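Long-range contacts in DNA-(apurinic or apyrimidinic site) lyase (PDB 6WCD), which incises DNA weakly at abasic sites and trims 3' ends as a 3'-5' exonuclease through this metal-dependent catalytic domain, cut from a longer repair protein: residues Gln33-Thr38 / Ser54-Ser59; Asp40-Pro45 / Leu325-Gly330; Gln79-Gly84 / Pro318-Lys323; Ala119-His124 / Thr135-Asn140; Gln111-Glu116 / Leu158-Leu163. All blocks are in the same frame, centred on the assembly; numbering follows the deposited sequence. Where two conformers were deposited one is given.

In the fold
Contacts 1, 3 and 4 all touch one another. The strand of contact 1, 54-57, sits in one sheet; contacts 3 and 4 share the other, where strands 80-83 and 119-127 are neighbours. Ser-57 OG meets Glu-83 OE1 at 2.7 Å, and Gln-33 NE2 meets Asn-140 OD1 at 2.9 Å, so polar side chains tie the two sheets. Contact 1 holds magnesium ligand Glu-34; the side chain of Asn-140 in contact 4 is about 13 Å from the ion. Contact 2, at the surface, touches contacts 1 and 3, with Leu-325 CD1 4.1 Å from Phe-58 CZ. Contact 5 packs helices and also touches contacts 1 and 3, with Asp-114 OD1 3.4 Å from Gly-84 CA.

Contact 1. Residues Gln33-Thr38 / Ser54-Ser59; sequences QETKVT and SYFSFS. With MG (magnesium ion), chain B.
Two waters bridge Val-37 and the end of strand 53-57. Val-37 O accepts from both. One water also donates to Ser-57 O and accepts from Thr-35 OG1; the other accepts from Ser-59 N at 2.8 Å. The segments also touch directly, through Val-37, Thr-35 and the two phenylalanines. The Phe-58 ring turns its edge to Val-37 O, in plane, with CD1 3.4 Å from that oxygen. Val-37 CG1 lies alongside, 3.8 Å from Phe-58 CE1. CG1 is anti to the backbone N (chi1 180°), which carries it to that ring. Val-37 CB and Thr-35 CG2 both approach Phe-56 CE2 obliquely. Thr-35 OG1 also accepts from Val-37 N at 3.1 Å, an ST turn that ties Thr-35 to Val-37. Just before it, Glu-34 extends away and binds magnesium through OE1 at 2.0 Å, with Asn-9 as the other protein ligand. The loop follows strand 29-33. Strand 68-72 runs between that strand and 53-57 in the sheet, and its Ala-69 touches both Thr-35 and Phe-56.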
# COMPACT_ATOMS: atom_id res chain seq x y z
N GLN A 33 -0.21 -0.14 -6.35
CA GLN A 33 -1.56 -0.68 -6.26
C GLN A 33 -2.26 -0.69 -7.61
O GLN A 33 -1.98 0.09 -8.50
CB GLN A 33 -2.41 0.12 -5.26
CG GLN A 33 -1.76 0.20 -3.89
CD GLN A 33 -0.83 1.36 -3.76
OE1 GLN A 33 -1.08 2.44 -4.28
NE2 GLN A 33 0.22 1.15 -3.01
N GLU A 34 -3.20 -1.63 -7.72
CA GLU A 34 -3.93 -1.92 -8.95
C GLU A 34 -2.91 -2.18 -10.07
O GLU A 34 -2.88 -1.53 -11.11
CB GLU A 34 -4.95 -0.82 -9.32
CG GLU A 34 -5.98 -1.41 -10.26
CD GLU A 34 -6.95 -0.44 -10.84
OE1 GLU A 34 -6.68 0.78 -10.86
OE2 GLU A 34 -8.03 -0.96 -11.31
N THR A 35 -2.11 -3.23 -9.85
CA THR A 35 -1.16 -3.67 -10.86
C THR A 35 -1.87 -4.19 -12.10
O THR A 35 -1.31 -4.09 -13.21
CB THR A 35 -0.28 -4.79 -10.34
OG1 THR A 35 -1.16 -5.88 -10.07
CG2 THR A 35 0.47 -4.38 -9.10
N LYS A 36 -3.09 -4.73 -11.97
CA LYS A 36 -3.83 -5.44 -13.01
C LYS A 36 -3.07 -6.64 -13.52
O LYS A 36 -3.36 -7.15 -14.59
CB LYS A 36 -4.30 -4.51 -14.14
CG LYS A 36 -5.17 -3.36 -13.63
CD LYS A 36 -5.83 -2.54 -14.73
CE LYS A 36 -6.59 -1.39 -14.11
NZ LYS A 36 -7.45 -0.77 -15.17
N VAL A 37 -2.15 -7.15 -12.71
CA VAL A 37 -1.44 -8.38 -13.02
C VAL A 37 -2.07 -9.54 -12.26
O VAL A 37 -2.10 -9.53 -11.02
CB VAL A 37 0.05 -8.27 -12.68
CG1 VAL A 37 0.77 -9.59 -13.01
CG2 VAL A 37 0.71 -7.11 -13.44
N THR A 38 -2.52 -10.55 -12.97
CA THR A 38 -2.94 -11.81 -12.39
C THR A 38 -2.04 -12.91 -12.91
O THR A 38 -1.38 -12.77 -13.96
CB THR A 38 -4.43 -12.07 -12.68
OG1 THR A 38 -4.74 -11.83 -14.05
CG2 THR A 38 -5.29 -11.16 -11.86
N SER A 54 10.72 -8.52 -5.92
CA SER A 54 9.34 -8.08 -5.79
C SER A 54 8.42 -9.14 -5.23
O SER A 54 8.68 -10.33 -5.34
CB SER A 54 8.80 -7.60 -7.13
OG SER A 54 8.68 -8.70 -8.07
N TYR A 55 7.32 -8.64 -4.68
CA TYR A 55 6.33 -9.40 -3.90
C TYR A 55 4.95 -8.94 -4.32
O TYR A 55 4.58 -7.80 -4.08
CB TYR A 55 6.56 -9.20 -2.39
CG TYR A 55 8.01 -9.47 -2.05
CD1 TYR A 55 8.43 -10.77 -1.73
CD2 TYR A 55 8.99 -8.48 -2.21
CE1 TYR A 55 9.77 -11.09 -1.56
CE2 TYR A 55 10.32 -8.78 -2.06
CZ TYR A 55 10.71 -10.09 -1.73
OH TYR A 55 12.03 -10.44 -1.60
N PHE A 56 4.21 -9.84 -4.94
CA PHE A 56 2.89 -9.52 -5.51
C PHE A 56 1.82 -10.24 -4.73
O PHE A 56 2.02 -11.38 -4.27
CB PHE A 56 2.77 -9.97 -6.98
CG PHE A 56 3.33 -9.02 -7.98
CD1 PHE A 56 4.64 -8.69 -8.02
CD2 PHE A 56 2.49 -8.49 -8.93
CE1 PHE A 56 5.15 -7.79 -8.97
CE2 PHE A 56 2.96 -7.61 -9.87
CZ PHE A 56 4.31 -7.29 -9.93
N SER A 57 0.66 -9.63 -4.67
CA SER A 57 -0.57 -10.35 -4.38
C SER A 57 -1.42 -10.28 -5.63
O SER A 57 -1.70 -9.20 -6.13
CB SER A 57 -1.30 -9.76 -3.18
OG SER A 57 -2.48 -10.57 -2.90
N PHE A 58 -1.77 -11.44 -6.15
CA PHE A 58 -2.56 -11.57 -7.35
C PHE A 58 -4.02 -11.86 -7.02
O PHE A 58 -4.31 -12.74 -6.20
CB PHE A 58 -2.03 -12.74 -8.16
CG PHE A 58 -0.60 -12.66 -8.52
CD1 PHE A 58 -0.15 -11.84 -9.52
CD2 PHE A 58 0.33 -13.49 -7.89
CE1 PHE A 58 1.16 -11.78 -9.90
CE2 PHE A 58 1.68 -13.44 -8.22
CZ PHE A 58 2.10 -12.62 -9.26
N SER A 59 -4.92 -11.18 -7.71
CA SER A 59 -6.33 -11.49 -7.54
C SER A 59 -6.60 -12.92 -7.99
O SER A 59 -6.08 -13.38 -9.01
CB SER A 59 -7.16 -10.57 -8.37
OG SER A 59 -8.50 -11.01 -8.44
MG MG B . -7.78 2.37 -11.48
O HOH W 1 -9.20 1.05 -12.37
O HOH W 2 -0.79 -8.25 -8.73
O HOH W 3 -4.26 -8.99 -9.33
O HOH W 4 -6.43 3.70 -10.63
O HOH W 5 -8.96 3.99 -12.02
O HOH W 6 -8.78 2.24 -9.66

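Contact 2. Residues Asp40-Pro45 / Leu325-Gly330; sequences DLLDEP and LPEFAG
The Glu-44 side chain and the Phe-328 ring run antiparallel, one over the other. The aliphatic part of Glu-44 lies over one face of the ring, its CB 3.9 Å from the ring centroid and 27° off the normal, a CH-pi contact. CG is anti to the backbone N (chi1 -170°) and the chain runs on extended, back along the ring toward Phe-328 CB. That carbon is 3.7 Å from Glu-44 OE2. The carboxylate and ring planes are 39° apart. The opposite face is covered near its rim by CG of Glu-327. Leu-42 O comes to the ring edge, 3.9 Å from Phe-328 CE1. Leu-42 CD2 meets Glu-327 CB at 3.9 Å. The Glu-327 acid forms a salt bridge with Arg-39. Asp-43, the N-cap residue of helix 44-47, is hydrogen-bonded to Ser-46 and forms a salt bridge with Arg-12. The loop after strand 310-312 thus packs on the start of the short helix 44-47, and Phe-328 also touches Ile-48 just after it.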
# COMPACT_ATOMS: atom_id res chain seq x y z
N ASP A 40 -2.50 -15.80 -14.36
CA ASP A 40 -2.80 -16.38 -15.65
C ASP A 40 -2.15 -15.65 -16.81
O ASP A 40 -1.96 -16.26 -17.87
CB ASP A 40 -4.33 -16.43 -15.83
CG ASP A 40 -4.99 -15.05 -15.81
OD1 ASP A 40 -4.75 -14.27 -14.88
OD2 ASP A 40 -5.80 -14.73 -16.71
N LEU A 41 -1.78 -14.37 -16.61
CA LEU A 41 -1.24 -13.57 -17.71
C LEU A 41 0.23 -13.88 -18.01
O LEU A 41 0.69 -13.52 -19.10
CB LEU A 41 -1.31 -12.09 -17.39
CG LEU A 41 -2.72 -11.58 -17.04
CD1 LEU A 41 -2.59 -10.09 -16.67
CD2 LEU A 41 -3.63 -11.77 -18.18
N LEU A 42 0.94 -14.57 -17.12
CA LEU A 42 2.37 -14.89 -17.32
C LEU A 42 3.21 -13.65 -17.64
O LEU A 42 4.16 -13.71 -18.46
CB LEU A 42 2.56 -15.94 -18.40
CG LEU A 42 1.73 -17.23 -18.32
CD1 LEU A 42 1.85 -18.11 -19.55
CD2 LEU A 42 2.13 -17.98 -17.06
N ASP A 43 2.91 -12.55 -16.97
CA ASP A 43 3.51 -11.24 -17.29
C ASP A 43 4.82 -11.06 -16.54
O ASP A 43 4.94 -10.27 -15.61
CB ASP A 43 2.52 -10.12 -17.01
CG ASP A 43 2.94 -8.83 -17.67
OD1 ASP A 43 4.04 -8.87 -18.29
OD2 ASP A 43 2.21 -7.81 -17.54
N GLU A 44 5.83 -11.78 -17.03
CA GLU A 44 7.14 -11.74 -16.41
C GLU A 44 7.72 -10.34 -16.44
O GLU A 44 8.31 -9.92 -15.43
CB GLU A 44 8.05 -12.73 -17.12
CG GLU A 44 9.36 -12.92 -16.37
CD GLU A 44 10.33 -13.79 -17.16
OE1 GLU A 44 10.50 -13.53 -18.37
OE2 GLU A 44 10.91 -14.73 -16.58
N PRO A 45 7.57 -9.56 -17.51
CA PRO A 45 8.19 -8.21 -17.48
C PRO A 45 7.60 -7.30 -16.44
O PRO A 45 8.29 -6.37 -16.02
CB PRO A 45 7.94 -7.69 -18.90
CG PRO A 45 7.87 -8.96 -19.75
CD PRO A 45 7.12 -9.96 -18.85
N LEU A 325 8.46 -18.01 -8.73
CA LEU A 325 7.29 -18.53 -9.40
C LEU A 325 7.69 -19.53 -10.47
O LEU A 325 8.56 -19.22 -11.31
CB LEU A 325 6.47 -17.37 -9.99
CG LEU A 325 5.77 -16.50 -8.98
CD1 LEU A 325 5.23 -15.24 -9.66
CD2 LEU A 325 4.63 -17.24 -8.28
N PRO A 326 7.08 -20.73 -10.50
CA PRO A 326 7.53 -21.76 -11.44
C PRO A 326 7.42 -21.34 -12.90
O PRO A 326 8.24 -21.76 -13.72
CB PRO A 326 6.60 -22.94 -11.15
CG PRO A 326 6.02 -22.70 -9.81
CD PRO A 326 6.06 -21.18 -9.55
N GLU A 327 6.43 -20.52 -13.24
CA GLU A 327 6.27 -20.09 -14.63
C GLU A 327 7.43 -19.23 -15.10
O GLU A 327 7.63 -19.12 -16.32
CB GLU A 327 4.96 -19.35 -14.79
CG GLU A 327 4.75 -18.12 -13.89
CD GLU A 327 3.92 -18.40 -12.62
OE1 GLU A 327 3.14 -17.51 -12.20
OE2 GLU A 327 4.09 -19.49 -12.02
N PHE A 328 8.20 -18.64 -14.19
CA PHE A 328 9.30 -17.76 -14.57
C PHE A 328 10.67 -18.41 -14.35
O PHE A 328 11.68 -17.71 -14.26
CB PHE A 328 9.20 -16.44 -13.79
CG PHE A 328 7.90 -15.67 -14.00
CD1 PHE A 328 7.22 -15.78 -15.21
CD2 PHE A 328 7.36 -14.87 -13.01
CE1 PHE A 328 6.05 -15.09 -15.40
CE2 PHE A 328 6.15 -14.15 -13.22
CZ PHE A 328 5.51 -14.30 -14.44
N ALA A 329 10.73 -19.74 -14.27
CA ALA A 329 12.00 -20.40 -13.92
C ALA A 329 13.09 -20.24 -14.98
O ALA A 329 14.28 -20.35 -14.65
CB ALA A 329 11.75 -21.88 -13.64
N GLY A 330 12.73 -20.05 -16.25
CA GLY A 330 13.70 -19.73 -17.28
C GLY A 330 14.02 -20.91 -18.19
O GLY A 330 13.70 -22.07 -17.90

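Contact 3. Residues Gln79-Gly84 / Pro318-Lys323; sequences QAAEEG and PPLCTK
Leu-320 is the side chain that lies against strand 80-83. Its CB lies 4.2 Å from Ala-81 CB. From there CG stands anti to the backbone N (chi1 -176°), which sends the two methyls along the strand. CD2 presses on the backbone itself, 3.7 Å from Glu-82 N, and is also 4.0 Å from Ala-81 CB. The same CD2 touches Val-120 of the neighbouring strand 119-127. CD1 meets Glu-83 CG at 4.1 Å, where the two side chains cross at about a right angle.

Pro-318 makes the second footing. Its ring carbon CG lies 4.0 Å from Ala-81 CB, so the Ala-81 methyl is shared by Pro-318 and Leu-320. A type I turn from Pro-318 to Cys-321, closed by Cys-321 N to Pro-318 O, brings the two residues to the strand together. A water joins the backbones, donating to Ala-81 O at 2.8 Å and accepting from Leu-320 N at 3.1 Å.

The loop after strand 310-312 thus covers strand 80-83, where Glu-82 to Gly-84 belong to an inferred Claspin-like CKB motif. Contact rests on van der Waals packing of Leu-320 and Pro-318 against the strand backbone, the Ala-81 methyl and Glu-83 CG. The buried carboxylates have other partners: Tyr-99, Val-96 N and Gly-97 N for Glu-82, Ser-57 and Arg-60 for Glu-83. These would be expected to favour the ionised forms.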
# COMPACT_ATOMS: atom_id res chain seq x y z
N GLN A 79 13.06 -9.59 5.31
CA GLN A 79 13.25 -10.83 6.04
C GLN A 79 12.03 -11.73 5.95
O GLN A 79 12.16 -12.95 6.11
CB GLN A 79 13.58 -10.52 7.51
CG GLN A 79 15.04 -10.06 7.77
CD GLN A 79 15.40 -8.66 7.29
OE1 GLN A 79 14.54 -7.82 7.05
NE2 GLN A 79 16.71 -8.40 7.19
N ALA A 80 10.86 -11.17 5.69
CA ALA A 80 9.63 -11.92 5.62
C ALA A 80 8.68 -11.19 4.69
O ALA A 80 8.76 -9.98 4.50
CB ALA A 80 8.99 -12.09 6.99
N ALA A 81 7.73 -11.93 4.13
CA ALA A 81 6.75 -11.35 3.23
C ALA A 81 5.54 -12.26 3.16
O ALA A 81 5.67 -13.48 3.21
CB ALA A 81 7.31 -11.14 1.81
N GLU A 82 4.37 -11.66 3.05
CA GLU A 82 3.12 -12.41 3.10
C GLU A 82 2.03 -11.72 2.32
O GLU A 82 1.92 -10.49 2.41
CB GLU A 82 2.71 -12.59 4.57
CG GLU A 82 1.56 -13.53 4.80
CD GLU A 82 1.25 -13.77 6.30
OE1 GLU A 82 2.07 -13.42 7.17
OE2 GLU A 82 0.18 -14.33 6.59
N GLU A 83 1.17 -12.47 1.62
CA GLU A 83 0.03 -11.95 0.92
C GLU A 83 -1.16 -11.84 1.88
O GLU A 83 -1.39 -12.74 2.70
CB GLU A 83 -0.38 -12.92 -0.20
CG GLU A 83 0.05 -12.72 -1.56
CD GLU A 83 -0.79 -13.65 -2.45
OE1 GLU A 83 -1.81 -13.18 -3.01
OE2 GLU A 83 -0.48 -14.86 -2.50
N GLY A 84 -1.97 -10.81 1.71
CA GLY A 84 -3.24 -10.73 2.36
C GLY A 84 -3.10 -10.19 3.77
O GLY A 84 -2.01 -9.99 4.28
N PRO A 318 12.54 -13.92 0.63
CA PRO A 318 11.60 -14.87 1.19
C PRO A 318 10.77 -15.54 0.10
O PRO A 318 10.70 -15.04 -1.02
CB PRO A 318 10.74 -14.03 2.13
CG PRO A 318 10.99 -12.60 1.81
CD PRO A 318 12.27 -12.51 1.02
N PRO A 319 10.08 -16.63 0.42
CA PRO A 319 9.49 -17.48 -0.64
C PRO A 319 8.42 -16.81 -1.48
O PRO A 319 8.14 -17.33 -2.58
CB PRO A 319 8.88 -18.65 0.17
CG PRO A 319 9.72 -18.73 1.40
CD PRO A 319 10.12 -17.30 1.74
N LEU A 320 7.81 -15.74 -1.04
CA LEU A 320 6.78 -15.05 -1.81
C LEU A 320 7.38 -14.34 -3.01
O LEU A 320 6.65 -13.94 -3.90
CB LEU A 320 6.04 -14.03 -0.95
CG LEU A 320 4.88 -13.29 -1.56
CD1 LEU A 320 3.78 -14.23 -2.05
CD2 LEU A 320 4.27 -12.33 -0.54
N CYS A 321 8.67 -14.17 -3.04
CA CYS A 321 9.27 -13.39 -4.13
C CYS A 321 8.89 -14.00 -5.49
O CYS A 321 8.90 -15.23 -5.70
CB CYS A 321 10.79 -13.36 -4.00
SG CYS A 321 11.63 -12.31 -5.18
N THR A 322 8.57 -13.11 -6.44
CA THR A 322 8.20 -13.49 -7.79
C THR A 322 9.26 -14.31 -8.50
O THR A 322 8.94 -15.09 -9.41
CB THR A 322 7.89 -12.25 -8.62
OG1 THR A 322 9.00 -11.38 -8.57
CG2 THR A 322 6.67 -11.52 -8.14
N LYS A 323 10.53 -14.17 -8.11
CA LYS A 323 11.57 -14.91 -8.82
C LYS A 323 11.43 -16.41 -8.62
O LYS A 323 11.99 -17.18 -9.40
CB LYS A 323 12.94 -14.44 -8.37
CG LYS A 323 13.37 -14.85 -7.00
CD LYS A 323 14.76 -14.22 -6.73
CE LYS A 323 15.37 -14.73 -5.49
NZ LYS A 323 16.70 -14.09 -5.29
O HOH W 7 7.44 -15.28 1.96

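Contact 4. Residues Ala119-His124 / Thr135-Asn140; sequences AVLTQH and TLTVIN
With chi1 of -171°, the Gln-123 chain runs out opposite its own backbone nitrogen, and Thr-137 has OG1 anti to its carbonyl carbon (chi1 -59°), which brings amide and hydroxyl together across a non-hydrogen-bonded pair. Gln-123 NE2 donates to Thr-137 OG1 at 2.9 Å. The bond is nearly straight, 173°, and lies in the amide plane. On that same face Leu-121 and Ile-139 lie side by side, CG to CG1 4.0 Å, under helix 152-173. The other face carries Thr-122, His-124 and Val-138. Thr-122 OG1 and His-124 NE2 share a hydrogen bond of 2.8 Å, and His-124 CD2 packs on Val-138 CG2. Thr-76 O holds His-124 ND1, so both ring nitrogens are engaged. Val-120 CG1 rests near Asn-140 ND2; the Asn-140 amide is held by Gln-33 and Thr-70. Six backbone bonds link Val-120, Thr-122 and His-124 with Asn-140, Val-138 and Leu-136. This is an antiparallel beta hairpin, in one sheet of the two-sheet sandwich of the DNase I-like fold.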
# COMPACT_ATOMS: atom_id res chain seq x y z
N ALA A 119 -3.67 -6.78 -0.72
CA ALA A 119 -2.69 -6.48 0.32
C ALA A 119 -1.46 -7.37 0.19
O ALA A 119 -1.57 -8.57 -0.06
CB ALA A 119 -3.29 -6.68 1.70
N VAL A 120 -0.30 -6.78 0.39
CA VAL A 120 0.94 -7.53 0.51
C VAL A 120 1.75 -6.87 1.62
O VAL A 120 1.75 -5.64 1.76
CB VAL A 120 1.69 -7.64 -0.84
CG1 VAL A 120 2.17 -6.34 -1.31
CG2 VAL A 120 2.83 -8.67 -0.76
N LEU A 121 2.34 -7.70 2.44
CA LEU A 121 3.13 -7.27 3.60
C LEU A 121 4.57 -7.69 3.43
O LEU A 121 4.86 -8.84 3.08
CB LEU A 121 2.62 -7.87 4.91
CG LEU A 121 1.30 -7.28 5.39
CD1 LEU A 121 0.13 -7.65 4.54
CD2 LEU A 121 1.07 -7.69 6.86
N THR A 122 5.50 -6.74 3.68
CA THR A 122 6.93 -7.05 3.68
C THR A 122 7.51 -6.55 5.00
O THR A 122 7.07 -5.53 5.52
CB THR A 122 7.65 -6.45 2.46
OG1 THR A 122 7.45 -5.05 2.36
CG2 THR A 122 7.24 -7.08 1.12
N GLN A 123 8.44 -7.31 5.55
CA GLN A 123 9.02 -6.96 6.84
C GLN A 123 10.52 -6.79 6.67
O GLN A 123 11.19 -7.67 6.13
CB GLN A 123 8.67 -8.04 7.86
CG GLN A 123 9.01 -7.72 9.26
CD GLN A 123 8.35 -8.73 10.19
OE1 GLN A 123 8.90 -9.80 10.42
NE2 GLN A 123 7.17 -8.40 10.68
N HIS A 124 11.03 -5.66 7.16
CA HIS A 124 12.37 -5.17 6.90
C HIS A 124 13.04 -4.88 8.24
O HIS A 124 12.47 -4.19 9.08
CB HIS A 124 12.30 -3.87 6.08
CG HIS A 124 11.47 -4.00 4.83
ND1 HIS A 124 12.01 -4.29 3.60
CD2 HIS A 124 10.13 -3.92 4.65
CE1 HIS A 124 11.02 -4.40 2.72
NE2 HIS A 124 9.88 -4.17 3.32
N THR A 135 12.23 -3.92 13.69
CA THR A 135 11.50 -4.39 12.54
C THR A 135 10.58 -3.30 12.02
O THR A 135 9.97 -2.57 12.83
CB THR A 135 10.69 -5.64 12.92
OG1 THR A 135 11.59 -6.64 13.41
CG2 THR A 135 9.90 -6.16 11.75
N LEU A 136 10.49 -3.18 10.70
CA LEU A 136 9.51 -2.31 10.04
C LEU A 136 8.67 -3.18 9.12
O LEU A 136 9.20 -3.83 8.21
CB LEU A 136 10.21 -1.26 9.23
CG LEU A 136 9.34 -0.42 8.34
CD1 LEU A 136 8.41 0.45 9.15
CD2 LEU A 136 10.20 0.49 7.44
N THR A 137 7.36 -3.21 9.36
CA THR A 137 6.46 -3.93 8.49
C THR A 137 5.73 -2.95 7.61
O THR A 137 5.12 -1.99 8.11
CB THR A 137 5.48 -4.77 9.30
OG1 THR A 137 6.19 -5.69 10.12
CG2 THR A 137 4.61 -5.62 8.37
N VAL A 138 5.78 -3.16 6.29
CA VAL A 138 5.13 -2.35 5.28
C VAL A 138 3.91 -3.09 4.76
O VAL A 138 4.02 -4.22 4.25
CB VAL A 138 6.12 -2.05 4.14
CG1 VAL A 138 5.45 -1.33 3.03
CG2 VAL A 138 7.32 -1.29 4.65
N ILE A 139 2.73 -2.50 4.94
CA ILE A 139 1.47 -3.07 4.53
C ILE A 139 0.97 -2.26 3.35
O ILE A 139 0.56 -1.12 3.54
CB ILE A 139 0.46 -3.03 5.66
CG1 ILE A 139 1.06 -3.65 6.93
CG2 ILE A 139 -0.82 -3.75 5.27
CD1 ILE A 139 0.10 -3.69 8.14
N ASN A 140 0.98 -2.86 2.17
CA ASN A 140 0.67 -2.21 0.90
C ASN A 140 -0.75 -2.63 0.52
O ASN A 140 -1.00 -3.82 0.28
CB ASN A 140 1.70 -2.67 -0.14
CG ASN A 140 1.39 -2.24 -1.54
OD1 ASN A 140 0.47 -1.46 -1.75
ND2 ASN A 140 2.15 -2.75 -2.51
O HOH W 8 4.77 -4.48 1.24

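Contact 5. Residues Gln111-Glu116 / Leu158-Leu163; sequences QSLDQE and LRFYHL
This is buried helix-to-helix packing: the last turn of helix 107-114 lies against the first half of helix 152-173. Leu-113 is the central residue. Its CD2 tip reaches the backbone of the longer helix, 3.8 Å from Phe-160 N, and sits 4.0 Å from Phe-160 CB. Its CB faces Leu-163 CD2 at 3.9 Å, and its CD1 meets the same methyl, with the two leucines set at a slant. Leu-163 reaches across because its CG is anti to the backbone N (chi1 -178°). The Phe-160 ring turns its edge, in plane, to Leu-113 O, with CE2 3.7 Å from that oxygen.

Polar groups border the apolar patch. The alkyl part of Arg-159 touches Leu-113, while its guanidinium group turns away to a salt bridge with Glu-109. Asp-114 OD1 comes only within 4.4 Å of Leu-163 CD2; its carboxylate is held by Ser-86 OG and Leu-85 N. Tyr-156, one turn before Phe-160, also touches Leu-113.

The side chain of Phe-160 is about 7 Å from that of Tyr-142, an active-site residue by similarity. The contact is apolar helix packing centred on Leu-113, with one ring edge turned to a backbone carbonyl, on the outside of the DNase I-like sandwich.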
# COMPACT_ATOMS: atom_id res chain seq x y z
N GLN A 111 -11.47 -15.44 3.59
CA GLN A 111 -11.00 -15.79 2.26
C GLN A 111 -11.46 -14.75 1.25
O GLN A 111 -10.70 -14.32 0.39
CB GLN A 111 -11.50 -17.19 1.86
CG GLN A 111 -10.97 -17.64 0.51
CD GLN A 111 -10.70 -19.14 0.46
OE1 GLN A 111 -11.03 -19.87 1.39
NE2 GLN A 111 -10.10 -19.59 -0.63
N SER A 112 -12.71 -14.34 1.39
CA SER A 112 -13.25 -13.35 0.45
C SER A 112 -12.52 -12.04 0.52
O SER A 112 -12.29 -11.40 -0.51
CB SER A 112 -14.71 -13.10 0.72
OG SER A 112 -15.45 -14.26 0.43
N LEU A 113 -12.16 -11.61 1.74
CA LEU A 113 -11.47 -10.34 1.91
C LEU A 113 -10.05 -10.39 1.40
O LEU A 113 -9.47 -9.35 1.09
CB LEU A 113 -11.51 -9.94 3.39
CG LEU A 113 -12.84 -9.52 3.93
CD1 LEU A 113 -12.92 -9.52 5.44
CD2 LEU A 113 -13.21 -8.13 3.34
N ASP A 114 -9.43 -11.59 1.34
CA ASP A 114 -8.05 -11.73 0.93
C ASP A 114 -7.84 -12.24 -0.50
O ASP A 114 -6.72 -12.17 -1.00
CB ASP A 114 -7.30 -12.66 1.90
CG ASP A 114 -6.59 -11.90 2.97
OD1 ASP A 114 -6.57 -10.64 2.94
OD2 ASP A 114 -5.99 -12.59 3.83
N GLN A 115 -8.90 -12.61 -1.21
CA GLN A 115 -8.72 -13.24 -2.51
C GLN A 115 -8.70 -12.27 -3.68
O GLN A 115 -8.71 -12.72 -4.83
CB GLN A 115 -9.82 -14.28 -2.75
CG GLN A 115 -11.17 -13.69 -2.94
CD GLN A 115 -12.26 -14.72 -3.16
OE1 GLN A 115 -12.02 -15.94 -3.14
NE2 GLN A 115 -13.49 -14.25 -3.36
N GLU A 116 -8.74 -10.97 -3.46
CA GLU A 116 -8.80 -10.02 -4.56
C GLU A 116 -7.47 -9.29 -4.80
O GLU A 116 -7.43 -8.30 -5.53
CB GLU A 116 -9.92 -8.99 -4.33
CG GLU A 116 -11.29 -9.62 -4.32
CD GLU A 116 -12.46 -8.63 -4.28
OE1 GLU A 116 -12.27 -7.37 -4.31
OE2 GLU A 116 -13.62 -9.15 -4.18
N LEU A 158 -16.06 -1.88 4.24
CA LEU A 158 -15.95 -1.56 5.66
C LEU A 158 -15.33 -2.73 6.42
O LEU A 158 -14.52 -2.52 7.33
CB LEU A 158 -17.32 -1.18 6.21
CG LEU A 158 -17.94 0.06 5.53
CD1 LEU A 158 -19.37 0.28 5.98
CD2 LEU A 158 -17.11 1.28 5.87
N ARG A 159 -15.68 -3.96 6.02
CA ARG A 159 -15.04 -5.13 6.65
C ARG A 159 -13.58 -5.23 6.32
O ARG A 159 -12.77 -5.62 7.18
CB ARG A 159 -15.81 -6.38 6.25
CG ARG A 159 -17.26 -6.40 6.80
CD ARG A 159 -17.28 -6.55 8.27
NE ARG A 159 -17.07 -7.94 8.62
CZ ARG A 159 -17.24 -8.43 9.83
NH1 ARG A 159 -17.50 -7.60 10.83
NH2 ARG A 159 -17.16 -9.74 10.02
N PHE A 160 -13.17 -4.82 5.11
CA PHE A 160 -11.75 -4.78 4.77
C PHE A 160 -11.00 -3.80 5.65
O PHE A 160 -9.93 -4.11 6.15
CB PHE A 160 -11.60 -4.43 3.30
CG PHE A 160 -10.21 -4.54 2.77
CD1 PHE A 160 -9.34 -3.47 2.81
CD2 PHE A 160 -9.77 -5.73 2.22
CE1 PHE A 160 -8.02 -3.60 2.31
CE2 PHE A 160 -8.46 -5.86 1.73
CZ PHE A 160 -7.61 -4.80 1.78
N TYR A 161 -11.58 -2.61 5.86
CA TYR A 161 -10.99 -1.65 6.78
C TYR A 161 -10.84 -2.23 8.18
O TYR A 161 -9.79 -2.03 8.81
CB TYR A 161 -11.86 -0.42 6.85
CG TYR A 161 -11.82 0.54 5.69
CD1 TYR A 161 -10.75 0.64 4.85
CD2 TYR A 161 -12.86 1.43 5.52
CE1 TYR A 161 -10.73 1.61 3.82
CE2 TYR A 161 -12.84 2.41 4.50
CZ TYR A 161 -11.75 2.48 3.67
OH TYR A 161 -11.75 3.50 2.67
N HIS A 162 -11.86 -2.96 8.65
CA HIS A 162 -11.76 -3.50 10.01
C HIS A 162 -10.69 -4.58 10.07
O HIS A 162 -9.90 -4.62 11.03
CB HIS A 162 -13.13 -4.06 10.40
CG HIS A 162 -13.21 -4.57 11.80
ND1 HIS A 162 -12.85 -3.81 12.89
CD2 HIS A 162 -13.67 -5.74 12.30
CE1 HIS A 162 -13.04 -4.51 14.00
NE2 HIS A 162 -13.54 -5.68 13.67
N LEU A 163 -10.58 -5.39 9.04
CA LEU A 163 -9.50 -6.38 9.01
C LEU A 163 -8.11 -5.72 8.94
O LEU A 163 -7.16 -6.18 9.60
CB LEU A 163 -9.70 -7.33 7.82
CG LEU A 163 -8.67 -8.47 7.64
CD1 LEU A 163 -8.78 -9.36 8.85
CD2 LEU A 163 -9.01 -9.23 6.34